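Local coordinates for protein cellulase (Bacteroides salanitronis, PDB 6WQY) that probably hydrolyses internal beta-1,4 linkages in cellulose and related plant polysaccharides, this chain being the catalytic TIM-barrel domain of a broad-specificity family 5 endoglucanase, at residues 143-148 and 197-202; 35-40 and 75-80; 216-221 and 243-248. One frame throughout, in Å; residues are numbered along the deposited sequence.

Contact 1: 143-148 and 197-202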
loop_
_atom_site.group_PDB
_atom_site.type_symbol
_atom_site.label_atom_id
_atom_site.label_comp_id
_atom_site.label_asym_id
_atom_site.label_seq_id
_atom_site.Cartn_x
_atom_site.Cartn_y
_atom_site.Cartn_z
ATOM N N SER A 143 1.994 -14.976 20.581
ATOM C CA SER A 143 1.990 -16.286 19.943
ATOM C C SER A 143 0.725 -16.506 19.126
ATOM O O SER A 143 0.788 -17.066 18.022
ATOM C CB SER A 143 2.139 -17.378 21.003
ATOM O OG SER A 143 3.443 -17.357 21.549
ATOM N N ALA A 144 -0.438 -16.098 19.651
ATOM C CA ALA A 144 -1.691 -16.275 18.920
ATOM C C ALA A 144 -1.740 -15.419 17.659
ATOM O O ALA A 144 -2.265 -15.861 16.633
ATOM C CB ALA A 144 -2.875 -15.945 19.837
ATOM N N VAL A 145 -1.249 -14.178 17.733
ATOM C CA VAL A 145 -1.201 -13.330 16.548
ATOM C C VAL A 145 -0.322 -13.968 15.489
ATOM O O VAL A 145 -0.690 -14.039 14.312
ATOM C CB VAL A 145 -0.714 -11.913 16.892
ATOM C CG1 VAL A 145 -0.538 -11.109 15.611
ATOM C CG2 VAL A 145 -1.683 -11.221 17.828
ATOM N N LYS A 146 0.861 -14.426 15.894
ATOM C CA LYS A 146 1.764 -15.059 14.944
ATOM C C LYS A 146 1.150 -16.319 14.349
ATOM O O LYS A 146 1.304 -16.581 13.148
ATOM C CB LYS A 146 3.092 -15.375 15.620
ATOM C CG LYS A 146 3.919 -14.134 15.955
ATOM C CD LYS A 146 5.165 -14.522 16.727
ATOM C CE LYS A 146 6.040 -13.335 17.046
ATOM N NZ LYS A 146 7.235 -13.723 17.857
ATOM N N ALA A 147 0.465 -17.116 15.162
ATOM C CA ALA A 147 -0.142 -18.337 14.646
ATOM C C ALA A 147 -1.191 -18.014 13.589
ATOM O O ALA A 147 -1.277 -18.682 12.555
ATOM C CB ALA A 147 -0.776 -19.134 15.782
ATOM N N GLN A 148 -2.006 -16.990 13.840
ATOM C CA GLN A 148 -3.027 -16.597 12.872
ATOM C C GLN A 148 -2.394 -16.019 11.606
ATOM O O GLN A 148 -2.818 -16.341 10.485
ATOM C CB GLN A 148 -4.008 -15.616 13.514
ATOM C CG GLN A 148 -5.106 -15.205 12.558
ATOM C CD GLN A 148 -6.326 -14.622 13.221
ATOM O OE1 GLN A 148 -6.436 -14.579 14.441
ATOM N NE2 GLN A 148 -7.278 -14.190 12.409
ATOM N N ASN A 197 8.635 -6.280 13.794
ATOM C CA ASN A 197 9.688 -6.923 13.019
ATOM C C ASN A 197 9.587 -8.445 13.090
ATOM O O ASN A 197 9.824 -9.135 12.084
ATOM C CB ASN A 197 11.062 -6.430 13.469
ATOM C CG ASN A 197 11.359 -5.009 12.999
ATOM O OD1 ASN A 197 11.044 -4.639 11.866
ATOM N ND2 ASN A 197 11.978 -4.213 13.854
ATOM N N GLU A 198 9.227 -8.988 14.259
ATOM C CA GLU A 198 9.017 -10.423 14.393
ATOM C C GLU A 198 7.861 -10.892 13.520
ATOM O O GLU A 198 7.937 -11.962 12.893
ATOM C CB GLU A 198 8.716 -10.790 15.857
ATOM C CG GLU A 198 9.860 -10.599 16.825
ATOM C CD GLU A 198 9.484 -10.778 18.306
ATOM O OE1 GLU A 198 8.367 -11.269 18.635
ATOM O OE2 GLU A 198 10.333 -10.426 19.167
ATOM N N TRP A 199 6.764 -10.130 13.497
ATOM C CA TRP A 199 5.616 -10.506 12.684
ATOM C C TRP A 199 5.970 -10.549 11.208
ATOM O O TRP A 199 5.545 -11.463 10.481
ATOM C CB TRP A 199 4.481 -9.511 12.896
ATOM C CG TRP A 199 3.810 -9.570 14.236
ATOM C CD1 TRP A 199 4.047 -10.434 15.257
ATOM C CD2 TRP A 199 2.769 -8.699 14.676
ATOM N NE1 TRP A 199 3.192 -10.153 16.310
ATOM C CE2 TRP A 199 2.408 -9.081 15.973
ATOM C CE3 TRP A 199 2.108 -7.625 14.081
ATOM C CZ2 TRP A 199 1.403 -8.422 16.691
ATOM C CZ3 TRP A 199 1.124 -6.973 14.790
ATOM C CH2 TRP A 199 0.775 -7.379 16.070
ATOM N N ASN A 200 6.743 -9.567 10.735
ATOM C CA ASN A 200 7.146 -9.591 9.337
ATOM C C ASN A 200 7.975 -10.832 9.035
ATOM O O ASN A 200 7.847 -11.422 7.950
ATOM C CB ASN A 200 7.904 -8.320 8.971
ATOM C CG ASN A 200 6.984 -7.128 8.758
ATOM O OD1 ASN A 200 5.805 -7.286 8.420
ATOM N ND2 ASN A 200 7.532 -5.929 8.926
ATOM N N GLN A 201 8.834 -11.236 9.973
ATOM C CA GLN A 201 9.616 -12.455 9.777
ATOM C C GLN A 201 8.719 -13.688 9.707
ATOM O O GLN A 201 8.950 -14.591 8.890
ATOM C CB GLN A 201 10.641 -12.616 10.900
ATOM C CG GLN A 201 11.603 -13.776 10.679
ATOM C CD GLN A 201 12.558 -13.488 9.545
ATOM O OE1 GLN A 201 13.441 -12.643 9.672
ATOM N NE2 GLN A 201 12.371 -14.155 8.414
ATOM N N VAL A 202 7.699 -13.755 10.565
ATOM C CA VAL A 202 6.745 -14.864 10.528
ATOM C C VAL A 202 6.063 -14.951 9.170
ATOM O O VAL A 202 5.897 -16.044 8.612
ATOM C CB VAL A 202 5.728 -14.721 11.678
ATOM C CG1 VAL A 202 4.538 -15.650 11.475
ATOM C CG2 VAL A 202 6.396 -14.982 13.025
#

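Contact 2: 35-40 and 75-80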
loop_
_atom_site.group_PDB
_atom_site.type_symbol
_atom_site.label_atom_id
_atom_site.label_comp_id
_atom_site.label_asym_id
_atom_site.label_seq_id
_atom_site.Cartn_x
_atom_site.Cartn_y
_atom_site.Cartn_z
ATOM N N TRP A 35 -1.929 2.216 -8.231
ATOM C CA TRP A 35 -3.267 2.660 -7.868
ATOM C C TRP A 35 -3.834 1.671 -6.865
ATOM O O TRP A 35 -3.681 0.462 -7.037
ATOM C CB TRP A 35 -4.121 2.718 -9.124
ATOM C CG TRP A 35 -5.524 3.240 -9.002
ATOM C CD1 TRP A 35 -5.930 4.533 -9.176
ATOM C CD2 TRP A 35 -6.714 2.472 -8.787
ATOM N NE1 TRP A 35 -7.306 4.620 -9.090
ATOM C CE2 TRP A 35 -7.813 3.367 -8.844
ATOM C CE3 TRP A 35 -6.962 1.115 -8.579
ATOM C CZ2 TRP A 35 -9.139 2.938 -8.674
ATOM C CZ3 TRP A 35 -8.268 0.694 -8.400
ATOM C CH2 TRP A 35 -9.341 1.603 -8.465
ATOM N N ASN A 36 -4.504 2.192 -5.832
ATOM C CA ASN A 36 -5.156 1.366 -4.826
ATOM C C ASN A 36 -6.646 1.218 -5.086
ATOM O O ASN A 36 -7.350 2.218 -5.271
ATOM C CB ASN A 36 -5.072 2.000 -3.423
ATOM C CG ASN A 36 -3.750 1.788 -2.734
ATOM O OD1 ASN A 36 -3.574 0.807 -2.006
ATOM N ND2 ASN A 36 -2.833 2.718 -2.920
ATOM N N LEU A 37 -7.122 -0.020 -5.027
ATOM C CA LEU A 37 -8.552 -0.346 -5.053
ATOM C C LEU A 37 -9.105 -0.166 -3.637
ATOM O O LEU A 37 -9.257 -1.107 -2.861
ATOM C CB LEU A 37 -8.720 -1.778 -5.541
ATOM C CG LEU A 37 -10.155 -2.265 -5.714
ATOM C CD1 LEU A 37 -10.851 -1.536 -6.832
ATOM C CD2 LEU A 37 -10.173 -3.759 -5.935
ATOM N N GLY A 38 -9.350 1.098 -3.261
ATOM C CA GLY A 38 -9.682 1.426 -1.888
ATOM C C GLY A 38 -11.178 1.417 -1.602
ATOM O O GLY A 38 -12.018 1.535 -2.485
ATOM N N ASN A 39 -11.501 1.322 -0.309
ATOM C CA ASN A 39 -12.893 1.191 0.144
ATOM C C ASN A 39 -13.617 0.093 -0.626
ATOM O O ASN A 39 -14.774 0.232 -1.014
ATOM C CB ASN A 39 -13.651 2.512 0.093
ATOM C CG ASN A 39 -13.290 3.447 1.231
ATOM O OD1 ASN A 39 -12.352 3.214 1.962
ATOM N ND2 ASN A 39 -14.060 4.524 1.375
ATOM N N GLN A 40 -12.930 -1.028 -0.813
ATOM C CA GLN A 40 -13.381 -2.128 -1.664
ATOM C C GLN A 40 -13.257 -3.414 -0.846
ATOM O O GLN A 40 -14.026 -3.602 0.104
ATOM C CB GLN A 40 -12.623 -2.100 -2.986
ATOM C CG GLN A 40 -13.311 -2.865 -4.103
ATOM C CD GLN A 40 -14.458 -2.098 -4.727
ATOM O OE1 GLN A 40 -14.378 -0.897 -4.955
ATOM N NE2 GLN A 40 -15.532 -2.804 -5.040
ATOM N N VAL A 75 -1.524 -2.428 -9.319
ATOM C CA VAL A 75 -2.666 -2.148 -8.452
ATOM C C VAL A 75 -2.448 -2.788 -7.096
ATOM O O VAL A 75 -2.193 -3.998 -7.006
ATOM C CB VAL A 75 -3.976 -2.666 -9.069
ATOM C CG1 VAL A 75 -5.141 -2.411 -8.147
ATOM C CG2 VAL A 75 -4.215 -2.003 -10.404
ATOM N N ARG A 76 -2.623 -2.002 -6.034
ATOM C CA ARG A 76 -2.686 -2.539 -4.685
ATOM C C ARG A 76 -4.141 -2.803 -4.355
ATOM O O ARG A 76 -5.009 -1.942 -4.557
ATOM C CB ARG A 76 -2.044 -1.567 -3.701
ATOM C CG ARG A 76 -2.039 -2.025 -2.243
ATOM C CD ARG A 76 -1.066 -1.199 -1.440
ATOM N NE ARG A 76 -1.019 -1.446 -0.006
ATOM C CZ ARG A 76 -1.716 -0.789 0.911
ATOM N NH1 ARG A 76 -2.654 0.083 0.576
ATOM N NH2 ARG A 76 -1.453 -1.028 2.190
ATOM N N ILE A 77 -4.397 -4.015 -3.880
ATOM C CA ILE A 77 -5.719 -4.533 -3.562
ATOM C C ILE A 77 -5.725 -4.769 -2.053
ATOM O O ILE A 77 -5.396 -5.872 -1.579
ATOM C CB ILE A 77 -5.986 -5.847 -4.323
ATOM C CG1 ILE A 77 -5.867 -5.659 -5.840
ATOM C CG2 ILE A 77 -7.359 -6.401 -3.953
ATOM C CD1 ILE A 77 -5.677 -6.951 -6.608
ATOM N N PRO A 78 -6.085 -3.772 -1.254
ATOM C CA PRO A 78 -6.216 -4.000 0.189
ATOM C C PRO A 78 -7.327 -5.004 0.438
ATOM O O PRO A 78 -8.399 -4.923 -0.172
ATOM C CB PRO A 78 -6.555 -2.617 0.745
ATOM C CG PRO A 78 -6.868 -1.764 -0.378
ATOM C CD PRO A 78 -6.357 -2.380 -1.633
ATOM N N VAL A 79 -7.088 -5.942 1.363
ATOM C CA VAL A 79 -8.085 -6.960 1.687
ATOM C C VAL A 79 -8.233 -7.025 3.204
ATOM O O VAL A 79 -7.267 -7.332 3.912
ATOM C CB VAL A 79 -7.720 -8.358 1.158
ATOM C CG1 VAL A 79 -8.841 -9.339 1.516
ATOM C CG2 VAL A 79 -7.481 -8.340 -0.338
ATOM N N THR A 80 -9.445 -6.762 3.684
ATOM C CA THR A 80 -9.817 -7.013 5.068
ATOM C C THR A 80 -10.450 -8.394 5.148
ATOM O O THR A 80 -11.306 -8.738 4.326
ATOM C CB THR A 80 -10.781 -5.932 5.540
ATOM O OG1 THR A 80 -10.058 -4.699 5.578
ATOM C CG2 THR A 80 -11.359 -6.232 6.915
HETATM O O HOH W 1 -9.656 -3.850 -2.389
#

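Contact 3: 216-221 and 243-248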
loop_
_atom_site.group_PDB
_atom_site.type_symbol
_atom_site.label_atom_id
_atom_site.label_comp_id
_atom_site.label_asym_id
_atom_site.label_seq_id
_atom_site.Cartn_x
_atom_site.Cartn_y
_atom_site.Cartn_z
ATOM N N THR A 216 10.312 -17.300 -4.497
ATOM C CA THR A 216 11.001 -16.201 -5.163
ATOM C C THR A 216 10.087 -15.012 -5.441
ATOM O O THR A 216 10.481 -14.103 -6.182
ATOM C CB THR A 216 11.661 -16.684 -6.467
ATOM O OG1 THR A 216 10.717 -17.423 -7.248
ATOM C CG2 THR A 216 12.852 -17.586 -6.168
ATOM N N ARG A 217 8.890 -15.000 -4.870
ATOM C CA ARG A 217 7.943 -13.904 -5.046
ATOM C C ARG A 217 8.428 -12.658 -4.311
ATOM O O ARG A 217 9.016 -12.743 -3.236
ATOM C CB ARG A 217 6.589 -14.331 -4.467
ATOM C CG ARG A 217 5.452 -13.359 -4.748
ATOM C CD ARG A 217 4.103 -13.855 -4.258
ATOM N NE ARG A 217 3.780 -15.186 -4.734
ATOM C CZ ARG A 217 3.463 -15.488 -5.988
ATOM N NH1 ARG A 217 3.390 -14.541 -6.912
ATOM N NH2 ARG A 217 3.223 -16.754 -6.319
ATOM N N TYR A 218 8.165 -11.474 -4.893
ATOM C CA TYR A 218 8.427 -10.224 -4.182
ATOM C C TYR A 218 7.374 -10.028 -3.098
ATOM O O TYR A 218 6.175 -10.243 -3.322
ATOM C CB TYR A 218 8.413 -9.022 -5.134
ATOM C CG TYR A 218 9.525 -9.026 -6.161
ATOM C CD1 TYR A 218 9.441 -9.811 -7.288
ATOM C CD2 TYR A 218 10.669 -8.251 -5.988
ATOM C CE1 TYR A 218 10.455 -9.823 -8.231
ATOM C CE2 TYR A 218 11.691 -8.268 -6.917
ATOM C CZ TYR A 218 11.577 -9.044 -8.043
ATOM O OH TYR A 218 12.576 -9.081 -8.989
ATOM N N LEU A 219 7.836 -9.632 -1.916
ATOM C CA LEU A 219 6.979 -9.421 -0.763
ATOM C C LEU A 219 7.191 -8.016 -0.217
ATOM O O LEU A 219 8.310 -7.484 -0.255
ATOM C CB LEU A 219 7.287 -10.423 0.350
ATOM C CG LEU A 219 7.377 -11.889 -0.071
ATOM C CD1 LEU A 219 7.753 -12.750 1.129
ATOM C CD2 LEU A 219 6.091 -12.385 -0.702
ATOM N N GLY A 220 6.116 -7.425 0.311
ATOM C CA GLY A 220 6.181 -6.135 0.985
ATOM C C GLY A 220 6.061 -6.311 2.492
ATOM O O GLY A 220 5.247 -7.101 2.963
ATOM N N VAL A 221 6.871 -5.558 3.229
ATOM C CA VAL A 221 6.889 -5.595 4.690
ATOM C C VAL A 221 6.926 -4.169 5.223
ATOM O O VAL A 221 7.786 -3.383 4.805
ATOM C CB VAL A 221 8.058 -6.449 5.224
ATOM C CG1 VAL A 221 7.728 -7.928 5.081
ATOM C CG2 VAL A 221 9.366 -6.123 4.509
ATOM N N ASP A 243 17.682 -13.545 -2.250
ATOM C CA ASP A 243 18.062 -12.147 -2.113
ATOM C C ASP A 243 17.117 -11.240 -2.896
ATOM O O ASP A 243 16.538 -11.628 -3.913
ATOM C CB ASP A 243 19.503 -11.913 -2.563
ATOM C CG ASP A 243 20.520 -12.632 -1.681
ATOM O OD1 ASP A 243 20.206 -12.908 -0.507
ATOM O OD2 ASP A 243 21.632 -12.909 -2.173
ATOM N N ASN A 244 16.985 -10.009 -2.418
ATOM C CA ASN A 244 16.362 -8.926 -3.185
ATOM C C ASN A 244 14.895 -9.168 -3.508
ATOM O O ASN A 244 14.420 -8.734 -4.563
ATOM C CB ASN A 244 17.141 -8.664 -4.481
ATOM C CG ASN A 244 18.592 -8.481 -4.235
ATOM O OD1 ASN A 244 18.953 -7.774 -3.293
ATOM N ND2 ASN A 244 19.435 -9.123 -5.038
ATOM N N ARG A 245 14.163 -9.813 -2.599
ATOM C CA ARG A 245 12.746 -10.063 -2.819
ATOM C C ARG A 245 11.885 -9.530 -1.685
ATOM O O ARG A 245 10.701 -9.888 -1.609
ATOM C CB ARG A 245 12.457 -11.545 -3.058
ATOM C CG ARG A 245 13.037 -12.097 -4.359
ATOM C CD ARG A 245 12.357 -11.510 -5.579
ATOM N NE ARG A 245 12.927 -12.012 -6.822
ATOM C CZ ARG A 245 14.001 -11.498 -7.412
ATOM N NH1 ARG A 245 14.640 -10.456 -6.873
ATOM N NH2 ARG A 245 14.451 -12.018 -8.545
ATOM N N LEU A 246 12.431 -8.681 -0.817
ATOM C CA LEU A 246 11.672 -8.019 0.232
ATOM C C LEU A 246 11.735 -6.517 0.013
ATOM O O LEU A 246 12.823 -5.948 -0.129
ATOM C CB LEU A 246 12.207 -8.343 1.624
ATOM C CG LEU A 246 12.206 -9.813 2.003
ATOM C CD1 LEU A 246 12.735 -9.965 3.424
ATOM C CD2 LEU A 246 10.847 -10.468 1.856
ATOM N N MET A 247 10.564 -5.877 0.005
ATOM C CA MET A 247 10.444 -4.445 -0.253
ATOM C C MET A 247 9.827 -3.766 0.962
ATOM O O MET A 247 8.825 -4.254 1.498
ATOM C CB MET A 247 9.562 -4.176 -1.488
ATOM C CG MET A 247 9.898 -5.030 -2.704
ATOM S SD MET A 247 8.956 -4.637 -4.171
ATOM C CE MET A 247 7.314 -5.116 -3.654
ATOM N N VAL A 248 10.418 -2.660 1.397
ATOM C CA VAL A 248 9.903 -1.909 2.541
ATOM C C VAL A 248 8.719 -1.066 2.094
ATOM O O VAL A 248 8.831 -0.253 1.173
ATOM C CB VAL A 248 10.994 -1.016 3.137
ATOM C CG1 VAL A 248 10.498 -0.305 4.384
ATOM C CG2 VAL A 248 12.254 -1.830 3.445
#

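Contact 1: 143-148 and 197-202
Val145 meets the indole of Trp199 first, laying CG1 over one face of the ring toward its rim. This branch stands opposite the backbone N (chi1 174°), which directs it at the benzene half of the indole; CG1 is 3.5 Å from CZ2 of Trp199 in a CH-pi contact. One residue on, Lys146 runs out as an extended chain roughly at right angles to both Trp199 and Val202. Its methylenes pass the pyrrole end of the indole, where CE sits at the ring edge 3.9 Å from CD1 of Trp199, while CD lies 3.9 Å from Val202 CG2. The other branch of Val202, CG1, rests against the backbone, 3.8 Å from Lys146 O. The ammonium then closes a salt bridge, NZ to Glu198 OE1 at 2.8 Å, coming from above the carboxylate, 40° out of its plane. Asn142 ties the arrangement together from one turn earlier: its amide donates to Glu198 OE1 and accepts from Trp199 NE1, while Glu198 OE2 pairs with Arg191. Apolar methylenes thus do the packing and a charged tip the pairing. With short axes 9.9 Å apart and crossing at -31°, this is the packing of neighbouring outer helices, 139-159 and 191-209, in the shell of a TIM barrel.

Contact 2: 35-40 and 75-80
Trp35 and Asn36 pair in parallel register with Val75 and Arg76, the short strand axes approaching to 4.6 Å. Arg76 supplies both backbone bonds of the ladder: its N donates to Trp35 O at 2.9 Å, and its O accepts from Leu37 N at 2.9 Å. The next rung would fall to Pro78, which has no N-H; instead its CD lies 3.4 Å from Leu37 O. A water takes over there, donating to both Leu37 O and Pro78 O at 2.8 Å each, just where Leu37 centres an inverse gamma turn.

Side chains part by face. Trp35 and Val75 lie side by side, with Val75 CG1 at the edge of the indole, 4.0 Å from CE3 of Trp35, and both pack on Leu67 of helix 61-70; Trp35 NE1 is held by Asp346. Asn36 and Arg76 share the other face, inside the barrel. Arg76 stretches out with CG opposite its backbone N (chi1 -180°), bringing NH1 to Asn36 OD1 at 2.8 Å. The bond is nearly straight, 166° at the hydrogen, and lies in the guanidinium plane, although the amide stands 82° to that plane. Asn36 ND2 in turn binds Gly308 O, fixing the amide's rotation, while Arg76 also forms salt bridges to Glu170 and Glu309 and a bond to Asn173. A leucine in place of Arg76 would probably leave Asn36 OD1 without its donor and both glutamates without their shared salt-bridge mate, freeing them to shift. Family 5 enzymes carry catalytic carboxylates at the ends of strands four and seven, and Glu309 lies in strand seven, so the contact is consistent with Asn36 acting as a second-shell residue that positions an active-site arginine.

Contact 3: 216-221 and 243-248
Arg245 lies across one face of the Tyr218 ring, its CD over the ring centre at 3.4 Å from the centroid, a CH-pi contact. This pair stands at the entry to two neighbouring parallel strands, 219-222 and 246-251, which with helix 228-234 form a beta-alpha-beta unit of the TIM barrel. The guanidinium continues almost flat on the phenol, the planes 11° apart, and Tyr218 OH lies over its centre, 3.2 Å from Arg245 CZ. A bend at chi2 (-68°) turns the chain to lie over the ring. At the guanidinium edge Thr216 O takes a weak bond from NE, and Asn244 O accepts from Arg245 NH1 at 2.9 Å. Further polar partners come from the N-terminal segment: Glu22 forms a salt bridge with Arg245, and Gly21 O binds Tyr218 OH.

The ladder begins with Leu219 N to Arg245 O, then Met247 N to Leu219 O at 2.8 Å. On the helix-facing side Leu246 CD2 meets Leu219 CB at 3.9 Å; on the barrel interior Met247 pairs with Gly220 and reaches back with CE to Tyr218 CB. Met247 O takes the bond from Val221 N at 2.9 Å and also a CA-H...O contact from Gly220 CA at 3.3 Å.

How the contacts relate
The three contacts sample two layers of one TIM barrel, the sheet and its helical shell. Contacts 2 and 3 belong to the same closed sheet, strands one and two against five and six, yet their centres are 19 Å apart and their nearest atoms about 9 Å. Contact 1 lies in the helical shell and touches contact 3 directly: helix 191-209 leads into strand 219-222, and Asn200 CG packs 3.8 Å from Val221 CB. Contacts 1 and 2 stay about 10 Å apart at their nearest atoms. Contact 2 reaches the probable nucleophile Glu309 through Arg76; the Tyr218-Arg245 pair of contact 3 sits at the strands' opposite, N-terminal ends. A magnesium ion lies about 9 Å from the Val145 side chain.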